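Long-range contacts in rubisco operon transcriptional regulator (PDB 5Y2W), which probably represses carbon-acquisition genes as a LysR-type transcription factor whose regulatory domain binds the metabolite 2-phosphoglycolate: residues A[12-17]-A[59-64]; A[73-78]-A[189-194]; A[79-84]-A[184-189]; A[98-103]-A[176-181]. All blocks are in the same frame, centred on the assembly; numbering follows the deposited sequence.

Interaction 1: residues A[12-17]-A[59-64]; sequences RLRLAV and EDDLYI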
loop_
_atom_site.group_PDB
_atom_site.type_symbol
_atom_site.label_atom_id
_atom_site.label_comp_id
_atom_site.label_asym_id
_atom_site.label_seq_id
_atom_site.Cartn_x
_atom_site.Cartn_y
_atom_site.Cartn_z
ATOM N N ARG A 12 4.720 -1.296 -24.138
ATOM C CA ARG A 12 4.688 -1.298 -22.671
ATOM C C ARG A 12 5.222 0.010 -22.044
ATOM O O ARG A 12 6.305 0.450 -22.391
ATOM C CB ARG A 12 5.524 -2.451 -22.135
ATOM C CG ARG A 12 5.472 -2.570 -20.615
ATOM C CD ARG A 12 4.112 -3.054 -20.092
ATOM N NE ARG A 12 3.985 -4.508 -20.186
ATOM C CZ ARG A 12 4.616 -5.379 -19.398
ATOM N NH1 ARG A 12 4.446 -6.681 -19.590
ATOM N NH2 ARG A 12 5.417 -4.965 -18.418
ATOM N N LEU A 13 4.453 0.616 -21.138
ATOM C CA LEU A 13 4.908 1.757 -20.312
ATOM C C LEU A 13 5.172 1.279 -18.887
ATOM O O LEU A 13 4.294 0.667 -18.290
ATOM C CB LEU A 13 3.826 2.819 -20.270
ATOM C CG LEU A 13 4.070 3.982 -19.297
ATOM C CD1 LEU A 13 5.297 4.828 -19.668
ATOM C CD2 LEU A 13 2.798 4.808 -19.271
ATOM N N ARG A 14 6.374 1.524 -18.367
ATOM C CA ARG A 14 6.777 1.121 -17.011
ATOM C C ARG A 14 6.888 2.363 -16.114
ATOM O O ARG A 14 7.795 3.192 -16.286
ATOM C CB ARG A 14 8.134 0.426 -16.998
ATOM C CG ARG A 14 8.097 -1.019 -17.439
ATOM C CD ARG A 14 9.495 -1.546 -17.685
ATOM N NE ARG A 14 9.496 -2.430 -18.846
ATOM C CZ ARG A 14 9.359 -2.029 -20.117
ATOM N NH1 ARG A 14 9.354 -2.944 -21.089
ATOM N NH2 ARG A 14 9.215 -0.730 -20.433
ATOM N N LEU A 15 5.966 2.460 -15.159
ATOM C CA LEU A 15 5.940 3.555 -14.192
ATOM C C LEU A 15 6.320 3.053 -12.828
ATOM O O LEU A 15 5.756 2.033 -12.321
ATOM C CB LEU A 15 4.534 4.150 -14.099
ATOM C CG LEU A 15 3.941 4.561 -15.439
ATOM C CD1 LEU A 15 2.462 4.837 -15.296
ATOM C CD2 LEU A 15 4.676 5.768 -15.999
ATOM N N ALA A 16 7.225 3.778 -12.194
ATOM C CA ALA A 16 7.398 3.596 -10.768
ATOM C C ALA A 16 6.982 4.888 -10.053
ATOM O O ALA A 16 7.371 6.000 -10.461
ATOM C CB ALA A 16 8.804 3.138 -10.411
ATOM N N VAL A 17 6.141 4.722 -9.018
ATOM C CA VAL A 17 5.602 5.833 -8.268
ATOM C C VAL A 17 5.821 5.693 -6.751
ATOM O O VAL A 17 5.864 4.587 -6.175
ATOM C CB VAL A 17 4.112 6.145 -8.617
ATOM C CG1 VAL A 17 3.901 6.219 -10.113
ATOM C CG2 VAL A 17 3.125 5.172 -7.982
ATOM N N GLU A 59 15.353 0.996 -14.256
ATOM C CA GLU A 59 14.295 -0.028 -14.428
ATOM C C GLU A 59 13.037 0.433 -15.163
ATOM O O GLU A 59 12.337 -0.356 -15.795
ATOM C CB GLU A 59 13.952 -0.675 -13.085
ATOM C CG GLU A 59 15.147 -1.404 -12.482
ATOM C CD GLU A 59 14.784 -2.226 -11.262
ATOM O OE1 GLU A 59 13.919 -3.105 -11.400
ATOM O OE2 GLU A 59 15.351 -2.004 -10.165
ATOM N N ASP A 60 12.769 1.727 -15.148
ATOM C CA ASP A 60 11.482 2.214 -15.628
ATOM C C ASP A 60 11.657 3.334 -16.621
ATOM O O ASP A 60 12.730 3.941 -16.730
ATOM C CB ASP A 60 10.670 2.724 -14.410
ATOM C CG ASP A 60 10.490 1.642 -13.339
ATOM O OD1 ASP A 60 9.699 0.727 -13.598
ATOM O OD2 ASP A 60 11.179 1.675 -12.291
ATOM N N ASP A 61 10.567 3.626 -17.303
ATOM C CA ASP A 61 10.476 4.764 -18.178
ATOM C C ASP A 61 10.376 6.078 -17.409
ATOM O O ASP A 61 11.125 7.026 -17.652
ATOM C CB ASP A 61 9.236 4.573 -19.047
ATOM C CG ASP A 61 9.355 3.343 -19.929
ATOM O OD1 ASP A 61 10.408 3.214 -20.584
ATOM O OD2 ASP A 61 8.454 2.479 -19.935
ATOM N N LEU A 62 9.436 6.117 -16.466
ATOM C CA LEU A 62 9.197 7.300 -15.678
ATOM C C LEU A 62 9.034 7.007 -14.184
ATOM O O LEU A 62 8.617 5.921 -13.770
ATOM C CB LEU A 62 7.968 8.020 -16.198
ATOM C CG LEU A 62 8.043 8.658 -17.592
ATOM C CD1 LEU A 62 6.631 9.113 -17.983
ATOM C CD2 LEU A 62 9.050 9.822 -17.686
ATOM N N TYR A 63 9.358 8.027 -13.400
ATOM C CA TYR A 63 9.344 7.950 -11.976
ATOM C C TYR A 63 8.540 9.140 -11.471
ATOM O O TYR A 63 8.680 10.277 -11.947
ATOM C CB TYR A 63 10.762 7.996 -11.454
ATOM C CG TYR A 63 11.674 6.909 -12.021
ATOM C CD1 TYR A 63 12.397 7.113 -13.214
ATOM C CD2 TYR A 63 11.817 5.683 -11.372
ATOM C CE1 TYR A 63 13.195 6.108 -13.742
ATOM C CE2 TYR A 63 12.637 4.695 -11.885
ATOM C CZ TYR A 63 13.303 4.909 -13.081
ATOM O OH TYR A 63 14.127 3.948 -13.566
ATOM N N ILE A 64 7.688 8.871 -10.495
ATOM C CA ILE A 64 7.033 9.929 -9.747
ATOM C C ILE A 64 7.548 9.985 -8.309
ATOM O O ILE A 64 7.497 9.005 -7.506
ATOM C CB ILE A 64 5.543 9.740 -9.828
ATOM C CG1 ILE A 64 5.191 9.770 -11.323
ATOM C CG2 ILE A 64 4.811 10.791 -8.980
ATOM C CD1 ILE A 64 3.779 10.193 -11.659
#
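Two neighbouring parallel strands of a mixed sheet meet here, L15, A16 and V17 pairing with L62, Y63 and I64. A16 is gripped at both polar backbone atoms: its N donates to L62 O at 3.0 Å, and its O receives I64 N at 2.9 Å. Alanine fits because its CB lies only 3.4 Å from D60 OD2, an oxygen salt-bridged to R54 of helix 48-56. The order is that of a Rossmann-like half, with strand 11-18 between 39-46 and 62-65, as in the periplasmic-binding-protein fold of LysR regulatory domains. L15 and L62 run alongside each other with their ends in the same direction, CD2 of L15 being 4.0 Å from CB of L62; V17 and I64 repeat this, CG1 of V17 3.9 Å from CB of I64. Helices 24-35 and 199-211 pack on that face, whereas Y63 turns to helix 48-56 and its OH accepts the N-H of D60. Before strand 62-65 begins, D61 stands in for a backbone acceptor. Its CG lies anti to the carbonyl carbon (chi1 -63°), the turn with which OD2 takes R14 N at 2.8 Å, nearly straight at 165°, on the anti side of the carboxylate. The same OD2 meets R14 NH2 in a weaker salt bridge of 3.3 Å, in the guanidinium plane, the two groups turned 71° apart. R14 O receives D61 N and, weakly, L62 N.

Interaction 2: residues A[73-78]-A[189-194]; sequences DLNYQP and VANLAG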
loop_
_atom_site.group_PDB
_atom_site.type_symbol
_atom_site.label_atom_id
_atom_site.label_comp_id
_atom_site.label_asym_id
_atom_site.label_seq_id
_atom_site.Cartn_x
_atom_site.Cartn_y
_atom_site.Cartn_z
ATOM N N ASP A 73 20.975 11.914 -11.653
ATOM C CA ASP A 73 20.766 13.071 -12.519
ATOM C C ASP A 73 19.505 12.815 -13.292
ATOM O O ASP A 73 19.435 11.883 -14.048
ATOM C CB ASP A 73 21.961 13.312 -13.489
ATOM C CG ASP A 73 21.783 14.579 -14.368
ATOM O OD1 ASP A 73 20.857 15.404 -14.148
ATOM O OD2 ASP A 73 22.590 14.756 -15.301
ATOM N N LEU A 74 18.525 13.675 -13.090
ATOM C CA LEU A 74 17.181 13.497 -13.581
ATOM C C LEU A 74 16.709 14.706 -14.329
ATOM O O LEU A 74 17.008 15.846 -13.922
ATOM C CB LEU A 74 16.236 13.376 -12.376
ATOM C CG LEU A 74 16.381 12.116 -11.563
ATOM C CD1 LEU A 74 15.494 12.162 -10.319
ATOM C CD2 LEU A 74 16.039 10.933 -12.443
ATOM N N ASN A 75 15.931 14.477 -15.381
ATOM C CA ASN A 75 15.029 15.509 -15.801
ATOM C C ASN A 75 13.700 15.346 -15.028
ATOM O O ASN A 75 13.326 14.230 -14.721
ATOM C CB ASN A 75 14.749 15.408 -17.282
ATOM C CG ASN A 75 14.199 16.696 -17.830
ATOM O OD1 ASN A 75 13.085 17.129 -17.502
ATOM N ND2 ASN A 75 15.000 17.350 -18.634
ATOM N N TYR A 76 12.986 16.447 -14.760
ATOM C CA TYR A 76 11.656 16.381 -14.185
ATOM C C TYR A 76 10.837 17.635 -14.192
ATOM O O TYR A 76 11.363 18.753 -14.191
ATOM C CB TYR A 76 11.699 15.894 -12.742
ATOM C CG TYR A 76 12.664 16.587 -11.835
ATOM C CD1 TYR A 76 12.281 17.666 -11.068
ATOM C CD2 TYR A 76 13.941 16.113 -11.677
ATOM C CE1 TYR A 76 13.171 18.261 -10.172
ATOM C CE2 TYR A 76 14.832 16.703 -10.809
ATOM C CZ TYR A 76 14.438 17.775 -10.043
ATOM O OH TYR A 76 15.366 18.353 -9.209
ATOM N N GLN A 77 9.521 17.426 -14.138
ATOM C CA GLN A 77 8.591 18.532 -14.024
ATOM C C GLN A 77 7.640 18.325 -12.875
ATOM O O GLN A 77 7.136 17.213 -12.722
ATOM C CB GLN A 77 7.734 18.628 -15.276
ATOM C CG GLN A 77 8.545 18.613 -16.553
ATOM C CD GLN A 77 7.664 18.811 -17.763
ATOM O OE1 GLN A 77 6.958 19.802 -17.856
ATOM N NE2 GLN A 77 7.665 17.839 -18.667
ATOM N N PRO A 78 7.306 19.416 -12.147
ATOM C CA PRO A 78 6.235 19.311 -11.179
ATOM C C PRO A 78 4.925 19.286 -11.912
ATOM O O PRO A 78 4.780 19.971 -12.904
ATOM C CB PRO A 78 6.350 20.599 -10.388
ATOM C CG PRO A 78 6.860 21.615 -11.395
ATOM C CD PRO A 78 7.735 20.825 -12.338
ATOM N N VAL A 189 7.214 14.361 -12.132
ATOM C CA VAL A 189 7.452 13.260 -13.060
ATOM C C VAL A 189 8.849 13.442 -13.700
ATOM O O VAL A 189 9.208 14.500 -14.223
ATOM C CB VAL A 189 6.341 13.095 -14.101
ATOM C CG1 VAL A 189 6.088 14.394 -14.825
ATOM C CG2 VAL A 189 6.698 11.988 -15.093
ATOM N N ALA A 190 9.625 12.379 -13.577
ATOM C CA ALA A 190 11.039 12.400 -13.778
ATOM C C ALA A 190 11.439 11.252 -14.693
ATOM O O ALA A 190 10.710 10.270 -14.803
ATOM C CB ALA A 190 11.765 12.286 -12.440
ATOM N N ASN A 191 12.571 11.440 -15.363
ATOM C CA ASN A 191 13.274 10.398 -16.101
ATOM C C ASN A 191 14.774 10.638 -15.986
ATOM O O ASN A 191 15.223 11.747 -15.639
ATOM C CB ASN A 191 12.872 10.413 -17.555
ATOM C CG ASN A 191 13.245 11.714 -18.245
ATOM O OD1 ASN A 191 14.290 11.815 -18.864
ATOM N ND2 ASN A 191 12.390 12.695 -18.152
ATOM N N LEU A 192 15.546 9.585 -16.200
ATOM C CA LEU A 192 17.024 9.671 -16.123
ATOM C C LEU A 192 17.478 10.789 -17.080
ATOM O O LEU A 192 16.975 10.871 -18.214
ATOM C CB LEU A 192 17.679 8.309 -16.464
ATOM C CG LEU A 192 17.446 7.124 -15.471
ATOM C CD1 LEU A 192 18.294 5.884 -15.731
ATOM C CD2 LEU A 192 17.666 7.535 -14.018
ATOM N N ALA A 193 18.339 11.693 -16.605
ATOM C CA ALA A 193 18.700 12.873 -17.425
ATOM C C ALA A 193 19.316 12.412 -18.752
ATOM O O ALA A 193 20.146 11.489 -18.760
ATOM C CB ALA A 193 19.672 13.775 -16.678
ATOM N N GLY A 194 18.876 13.004 -19.861
ATOM C CA GLY A 194 19.481 12.713 -21.160
ATOM C C GLY A 194 18.949 11.453 -21.831
ATOM O O GLY A 194 19.063 11.305 -23.066
#
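N75 and N191 face each other as a hydrogen-bonded pair in an antiparallel ladder, with N75 N to N191 O at 2.8 Å and N191 N to N75 O at 3.0 Å. Q77 and V189, two residues along, form the same reciprocal pair of backbone hydrogen bonds, and A193 N closes the far end on D73 O at 2.8 Å. Between these pairs Y76 and A190 form a non-hydrogen-bonded pair, CB of Y76 lying 3.6 Å from CB of A190. The small alanine leaves room for Y76, whose CG sits between the backbone N and the carbonyl carbon (chi1 50°), the ring leading away to meet Y188 edge-to-face. L74 brings CD2 to 4.1 Å from CD2 of L192, and both leucines also touch M55. On the opposite face V189 packs against helix 199-211, which Q77 meets at M209, while the N191 amide lies beside CB of N75. With an alanine here instead of N191, CB of N75 would lose that neighbour and a gap would probably open towards L197. Every hydrogen bond across the pair joins backbone to backbone, so cohesion depends little on side-chain identity, and the side chains add van der Waals contacts.

Interaction 3: residues A[79-84]-A[184-189]; sequences FLDNPL and KRRWYV. With PGA (2-phosphoglycolic acid), chain B.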
loop_
_atom_site.group_PDB
_atom_site.type_symbol
_atom_site.label_atom_id
_atom_site.label_comp_id
_atom_site.label_asym_id
_atom_site.label_seq_id
_atom_site.Cartn_x
_atom_site.Cartn_y
_atom_site.Cartn_z
ATOM N N PHE A 79 3.983 18.475 -11.426
ATOM C CA PHE A 79 2.639 18.391 -12.001
ATOM C C PHE A 79 1.510 18.489 -10.975
ATOM O O PHE A 79 0.388 18.701 -11.355
ATOM C CB PHE A 79 2.479 17.124 -12.849
ATOM C CG PHE A 79 2.566 15.833 -12.071
ATOM C CD1 PHE A 79 3.774 15.201 -11.890
ATOM C CD2 PHE A 79 1.405 15.245 -11.555
ATOM C CE1 PHE A 79 3.851 14.010 -11.190
ATOM C CE2 PHE A 79 1.470 14.049 -10.860
ATOM C CZ PHE A 79 2.685 13.431 -10.662
ATOM N N LEU A 80 1.804 18.410 -9.679
ATOM C CA LEU A 80 0.751 18.394 -8.647
ATOM C C LEU A 80 1.377 18.609 -7.296
ATOM O O LEU A 80 2.403 18.072 -6.998
ATOM C CB LEU A 80 -0.048 17.036 -8.693
ATOM C CG LEU A 80 -1.453 17.044 -8.084
ATOM C CD1 LEU A 80 -2.370 18.110 -8.668
ATOM C CD2 LEU A 80 -2.105 15.699 -8.240
ATOM N N ASP A 81 0.756 19.415 -6.474
ATOM C CA ASP A 81 1.221 19.608 -5.117
ATOM C C ASP A 81 1.008 18.342 -4.310
ATOM O O ASP A 81 0.076 17.592 -4.561
ATOM C CB ASP A 81 0.421 20.708 -4.438
ATOM C CG ASP A 81 0.702 22.067 -5.036
ATOM O OD1 ASP A 81 1.643 22.163 -5.850
ATOM O OD2 ASP A 81 -0.002 23.031 -4.674
ATOM N N ASN A 82 1.878 18.149 -3.333
ATOM C CA ASN A 82 1.802 17.020 -2.458
ATOM C C ASN A 82 1.961 17.498 -1.017
ATOM O O ASN A 82 2.975 17.249 -0.363
ATOM C CB ASN A 82 2.898 16.045 -2.830
ATOM C CG ASN A 82 2.855 14.794 -1.972
ATOM O OD1 ASN A 82 1.773 14.370 -1.474
ATOM N ND2 ASN A 82 4.017 14.208 -1.773
ATOM N N PRO A 83 0.962 18.194 -0.520
ATOM C CA PRO A 83 1.106 18.680 0.844
ATOM C C PRO A 83 1.018 17.536 1.883
ATOM O O PRO A 83 0.091 16.712 1.819
ATOM C CB PRO A 83 -0.063 19.616 1.002
ATOM C CG PRO A 83 -1.106 19.074 0.122
ATOM C CD PRO A 83 -0.402 18.360 -1.017
ATOM N N LEU A 84 2.000 17.502 2.788
ATOM C CA LEU A 84 2.018 16.576 3.916
ATOM C C LEU A 84 1.377 17.225 5.151
ATOM O O LEU A 84 1.723 18.349 5.537
ATOM C CB LEU A 84 3.443 16.234 4.262
ATOM C CG LEU A 84 4.346 15.695 3.159
ATOM C CD1 LEU A 84 5.639 15.177 3.790
ATOM C CD2 LEU A 84 3.732 14.593 2.323
ATOM N N LYS A 184 5.115 21.797 2.483
ATOM C CA LYS A 184 4.930 22.092 1.033
ATOM C C LYS A 184 5.837 21.183 0.172
ATOM O O LYS A 184 7.008 21.089 0.378
ATOM C CB LYS A 184 5.241 23.548 0.743
ATOM C CG LYS A 184 4.173 24.508 1.265
ATOM C CD LYS A 184 4.668 25.957 1.214
ATOM C CE LYS A 184 3.833 26.879 2.079
ATOM N NZ LYS A 184 4.063 26.612 3.534
ATOM N N ARG A 185 5.254 20.440 -0.727
ATOM C CA ARG A 185 6.002 19.390 -1.402
ATOM C C ARG A 185 5.241 19.145 -2.683
ATOM O O ARG A 185 4.070 19.487 -2.799
ATOM C CB ARG A 185 6.034 18.219 -0.437
ATOM C CG ARG A 185 6.681 16.940 -0.834
ATOM C CD ARG A 185 6.445 15.962 0.337
ATOM N NE ARG A 185 7.005 14.611 0.161
ATOM C CZ ARG A 185 8.289 14.299 0.339
ATOM N NH1 ARG A 185 9.123 15.225 0.741
ATOM N NH2 ARG A 185 8.723 13.048 0.183
ATOM N N ARG A 186 5.875 18.551 -3.662
ATOM C CA ARG A 186 5.224 18.514 -4.966
ATOM C C ARG A 186 5.476 17.142 -5.474
ATOM O O ARG A 186 6.442 16.546 -5.048
ATOM C CB ARG A 186 5.868 19.572 -5.875
ATOM C CG ARG A 186 5.752 20.994 -5.294
ATOM C CD ARG A 186 6.262 22.083 -6.187
ATOM N NE ARG A 186 5.311 22.456 -7.240
ATOM C CZ ARG A 186 5.607 23.193 -8.336
ATOM N NH1 ARG A 186 6.846 23.633 -8.587
ATOM N NH2 ARG A 186 4.636 23.467 -9.215
ATOM N N TRP A 187 4.581 16.620 -6.314
ATOM C CA TRP A 187 4.892 15.469 -7.127
ATOM C C TRP A 187 5.574 15.889 -8.446
ATOM O O TRP A 187 5.096 16.757 -9.159
ATOM C CB TRP A 187 3.611 14.700 -7.457
ATOM C CG TRP A 187 3.056 13.835 -6.370
ATOM C CD1 TRP A 187 3.702 13.342 -5.274
ATOM C CD2 TRP A 187 1.741 13.325 -6.317
ATOM N NE1 TRP A 187 2.855 12.556 -4.535
ATOM C CE2 TRP A 187 1.648 12.524 -5.157
ATOM C CE3 TRP A 187 0.631 13.417 -7.174
ATOM C CZ2 TRP A 187 0.492 11.875 -4.800
ATOM C CZ3 TRP A 187 -0.521 12.795 -6.798
ATOM C CH2 TRP A 187 -0.568 11.992 -5.627
ATOM N N TYR A 188 6.661 15.210 -8.772
ATOM C CA TYR A 188 7.382 15.430 -9.995
ATOM C C TYR A 188 7.342 14.189 -10.820
ATOM O O TYR A 188 7.435 13.086 -10.281
ATOM C CB TYR A 188 8.840 15.707 -9.712
ATOM C CG TYR A 188 9.136 16.974 -8.946
ATOM C CD1 TYR A 188 9.147 18.217 -9.579
ATOM C CD2 TYR A 188 9.451 16.919 -7.582
ATOM C CE1 TYR A 188 9.463 19.375 -8.877
ATOM C CE2 TYR A 188 9.746 18.056 -6.877
ATOM C CZ TYR A 188 9.765 19.283 -7.527
ATOM O OH TYR A 188 10.079 20.370 -6.772
ATOM N N VAL A 189 7.214 14.361 -12.132
ATOM C CA VAL A 189 7.452 13.260 -13.060
ATOM C C VAL A 189 8.849 13.442 -13.700
ATOM O O VAL A 189 9.208 14.500 -14.223
ATOM C CB VAL A 189 6.341 13.095 -14.101
ATOM C CG1 VAL A 189 6.088 14.394 -14.825
ATOM C CG2 VAL A 189 6.698 11.988 -15.093
HETATM P P PGA B . 7.387 7.943 0.632
HETATM O O1P PGA B . 6.951 9.151 -0.348
HETATM O O2P PGA B . 6.587 6.757 0.204
HETATM O O3P PGA B . 7.076 8.475 2.041
HETATM O O4P PGA B . 8.794 7.667 0.255
HETATM C C2 PGA B . 5.644 9.622 -0.594
HETATM C C1 PGA B . 5.562 11.143 -0.625
HETATM O O1 PGA B . 4.438 11.699 -0.834
HETATM O O2 PGA B . 6.619 11.783 -0.442
#
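N82 and R185, joined by a backbone hydrogen bond, bind one ligand carboxylate where residues 79-84 and 184-189 cross, antiparallel, between the halves of the periplasmic-binding-protein-like fold. Three backbone hydrogen bonds tie the segments: F79 N to W187 O at 3.1 Å, W187 N to L80 O at 2.7 Å, and N82 N to R185 O, where the donor sits above the carbonyl plane. The two residues share the carboxylate of 2-phosphoglycolate, one oxygen each. ND2 of N82 gives 2.7 Å to O1, while the extended R185 sends NE (2.9 Å) and NH2 to O2; an arginine suits an anionic group, and an amide can donate while OD1 holds S160. CG of N82 lies anti to its own N (chi1 -178°), which aims the amide at the pocket.

Apolar contacts centre on W187. CB of N82 lies over its five-membered ring, a CH-pi contact 4.0 Å from the centroid. CD2 of L80 touches CZ3 of W187 at 3.6 Å, and the F79 ring receives CB of W187 off-centre. An alanine in place of W187 would strip the indole from CB of N82, CD2 of L80 and the ring of H162, and would probably open a gap beside the N82 side chain that the ligand uses. The chain corners at L80, passing from one sheet to the other, while F79 and V189 reach helix 199-211 and F79 also touches I64 of strand 62-65.

Interaction 4: residues A[98-103]-A[176-181]; sequences SNIPIT and LDIDEF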
loop_
_atom_site.group_PDB
_atom_site.type_symbol
_atom_site.label_atom_id
_atom_site.label_comp_id
_atom_site.label_asym_id
_atom_site.label_seq_id
_atom_site.Cartn_x
_atom_site.Cartn_y
_atom_site.Cartn_z
ATOM N N SER A 98 -7.451 25.785 15.825
ATOM C CA SER A 98 -6.748 26.518 14.771
ATOM C C SER A 98 -5.459 27.062 15.315
ATOM O O SER A 98 -5.354 27.242 16.511
ATOM C CB SER A 98 -7.563 27.722 14.295
ATOM O OG SER A 98 -8.887 27.350 14.027
ATOM N N ASN A 99 -4.502 27.344 14.421
ATOM C CA ASN A 99 -3.254 28.007 14.762
ATOM C C ASN A 99 -2.482 27.332 15.850
ATOM O O ASN A 99 -1.861 27.990 16.676
ATOM C CB ASN A 99 -3.539 29.465 15.121
ATOM C CG ASN A 99 -4.268 30.171 13.999
ATOM O OD1 ASN A 99 -5.459 30.468 14.085
ATOM N ND2 ASN A 99 -3.575 30.329 12.889
ATOM N N ILE A 100 -2.465 26.005 15.782
ATOM C CA ILE A 100 -1.839 25.214 16.778
ATOM C C ILE A 100 -0.358 25.340 16.576
ATOM O O ILE A 100 0.120 25.018 15.531
ATOM C CB ILE A 100 -2.249 23.735 16.677
ATOM C CG1 ILE A 100 -3.750 23.568 16.869
ATOM C CG2 ILE A 100 -1.496 22.951 17.721
ATOM C CD1 ILE A 100 -4.279 22.247 16.331
ATOM N N PRO A 101 0.375 25.784 17.604
ATOM C CA PRO A 101 1.810 25.899 17.495
ATOM C C PRO A 101 2.463 24.564 17.383
ATOM O O PRO A 101 1.971 23.561 17.907
ATOM C CB PRO A 101 2.244 26.545 18.803
ATOM C CG PRO A 101 1.062 26.491 19.709
ATOM C CD PRO A 101 -0.148 26.204 18.919
ATOM N N ILE A 102 3.595 24.560 16.718
ATOM C CA ILE A 102 4.241 23.328 16.415
ATOM C C ILE A 102 4.774 22.694 17.705
ATOM O O ILE A 102 4.823 21.467 17.799
ATOM C CB ILE A 102 5.342 23.494 15.344
ATOM C CG1 ILE A 102 5.851 22.109 14.913
ATOM C CG2 ILE A 102 6.486 24.347 15.880
ATOM C CD1 ILE A 102 6.586 22.082 13.594
ATOM N N THR A 103 5.127 23.536 18.676
ATOM C CA THR A 103 5.478 23.113 20.043
ATOM C C THR A 103 4.466 22.179 20.720
ATOM O O THR A 103 4.870 21.302 21.510
ATOM C CB THR A 103 5.668 24.339 20.990
ATOM O OG1 THR A 103 4.525 25.226 20.917
ATOM C CG2 THR A 103 6.933 25.109 20.628
ATOM N N LEU A 176 -4.987 18.067 11.864
ATOM C CA LEU A 176 -4.696 19.068 12.868
ATOM C C LEU A 176 -3.989 20.281 12.220
ATOM O O LEU A 176 -2.971 20.142 11.490
ATOM C CB LEU A 176 -3.828 18.480 13.949
ATOM C CG LEU A 176 -4.414 17.285 14.735
ATOM C CD1 LEU A 176 -3.416 16.896 15.810
ATOM C CD2 LEU A 176 -5.762 17.626 15.353
ATOM N N ASP A 177 -4.515 21.466 12.512
ATOM C CA ASP A 177 -4.024 22.747 11.908
ATOM C C ASP A 177 -2.821 23.255 12.649
ATOM O O ASP A 177 -2.898 24.244 13.366
ATOM C CB ASP A 177 -5.147 23.816 11.924
ATOM C CG ASP A 177 -4.717 25.143 11.255
ATOM O OD1 ASP A 177 -3.864 25.140 10.324
ATOM O OD2 ASP A 177 -5.225 26.204 11.672
ATOM N N ILE A 178 -1.731 22.533 12.503
ATOM C CA ILE A 178 -0.514 22.783 13.183
ATOM C C ILE A 178 0.303 23.738 12.342
ATOM O O ILE A 178 0.325 23.578 11.131
ATOM C CB ILE A 178 0.344 21.514 13.303
ATOM C CG1 ILE A 178 -0.437 20.334 13.863
ATOM C CG2 ILE A 178 1.598 21.813 14.114
ATOM C CD1 ILE A 178 -1.033 20.514 15.244
ATOM N N ASP A 179 0.982 24.699 12.992
ATOM C CA ASP A 179 1.892 25.620 12.323
ATOM C C ASP A 179 2.995 24.828 11.642
ATOM O O ASP A 179 3.407 23.766 12.134
ATOM C CB ASP A 179 2.600 26.545 13.311
ATOM C CG ASP A 179 1.685 27.630 13.915
ATOM O OD1 ASP A 179 0.586 27.889 13.388
ATOM O OD2 ASP A 179 2.120 28.232 14.922
ATOM N N GLU A 180 3.503 25.408 10.562
ATOM C CA GLU A 180 4.518 24.844 9.697
ATOM C C GLU A 180 3.932 23.764 8.826
ATOM O O GLU A 180 4.643 23.179 8.035
ATOM C CB GLU A 180 5.723 24.314 10.479
ATOM C CG GLU A 180 6.291 25.299 11.494
ATOM C CD GLU A 180 6.690 26.665 10.903
ATOM O OE1 GLU A 180 6.791 27.627 11.689
ATOM O OE2 GLU A 180 6.901 26.783 9.673
ATOM N N PHE A 181 2.633 23.497 8.959
ATOM C CA PHE A 181 1.998 22.552 8.091
ATOM C C PHE A 181 1.057 23.296 7.197
ATOM O O PHE A 181 0.547 24.300 7.603
ATOM C CB PHE A 181 1.283 21.467 8.910
ATOM C CG PHE A 181 2.244 20.464 9.464
ATOM C CD1 PHE A 181 2.895 20.695 10.677
ATOM C CD2 PHE A 181 2.549 19.330 8.731
ATOM C CE1 PHE A 181 3.782 19.794 11.173
ATOM C CE2 PHE A 181 3.466 18.427 9.211
ATOM C CZ PHE A 181 4.106 18.661 10.421
#
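I100 and I178 bridge two loops. I100 gives both its N and O: N donates to D177 O at 3.0 Å and O receives D179 N at 2.7 Å, from residues that flank I178, whose part is its CA and side chain; a single bridge forms without a strand. The I178 chain is bent (chi2 -60°), which swings CD1 across to CG2 of I100 at 3.5 Å; the two side chains cross obliquely, beta-branching having put CG2 of I100 within reach. I102 is instead extended, CG1 anti to the backbone N and chi2 also near anti (161°), and its side chain crosses that of E180 at about a right angle, CD1 of I102 lying 3.9 Å from CG of E180.

D177, centre of an inverse gamma turn, sends OD2 to N99 N at 3.1 Å; the amide comes from above the carboxylate plane, 54° out of it. An aspartate fits because its short side chain reaches this amide. N99 has positive phi, which asparagine tolerates well. Residues 178-181 make a type II turn closed by F181 N to I178 O at 3.2 Å. E180 takes the third, positive-phi position, which usually favours glycine, and is an unusual occupant.

Behind the loops, L176, I178 and F181 all lean on V86 of strand 81-89, L176 also hydrogen-bonding to V86 through the backbone, while I102 and F181 touch L126 of helix 118-129.

In the fold
Interactions 1, 2 and 3 all reach the five-stranded sheet, where strand 186-192 lies between 62-65 and 74-79. Interactions 1 and 2 join where Y63 O approaches A190 N at 2.8 Å, a probable hydrogen bond, and V189 is common to interactions 2 and 3. I64 CD1 packs on F79 CZ at 3.6 Å, linking interaction 1 to the crossing of interaction 3, which holds the 2-phosphoglycolate through N82 and R185. The side chain of I64 lies about 8 Å from that ligand. Interaction 4 belongs to the other half: its centre is about 36 Å from that of interaction 1, yet F181 CD2 touches L84 O of interaction 3 at 3.4 Å.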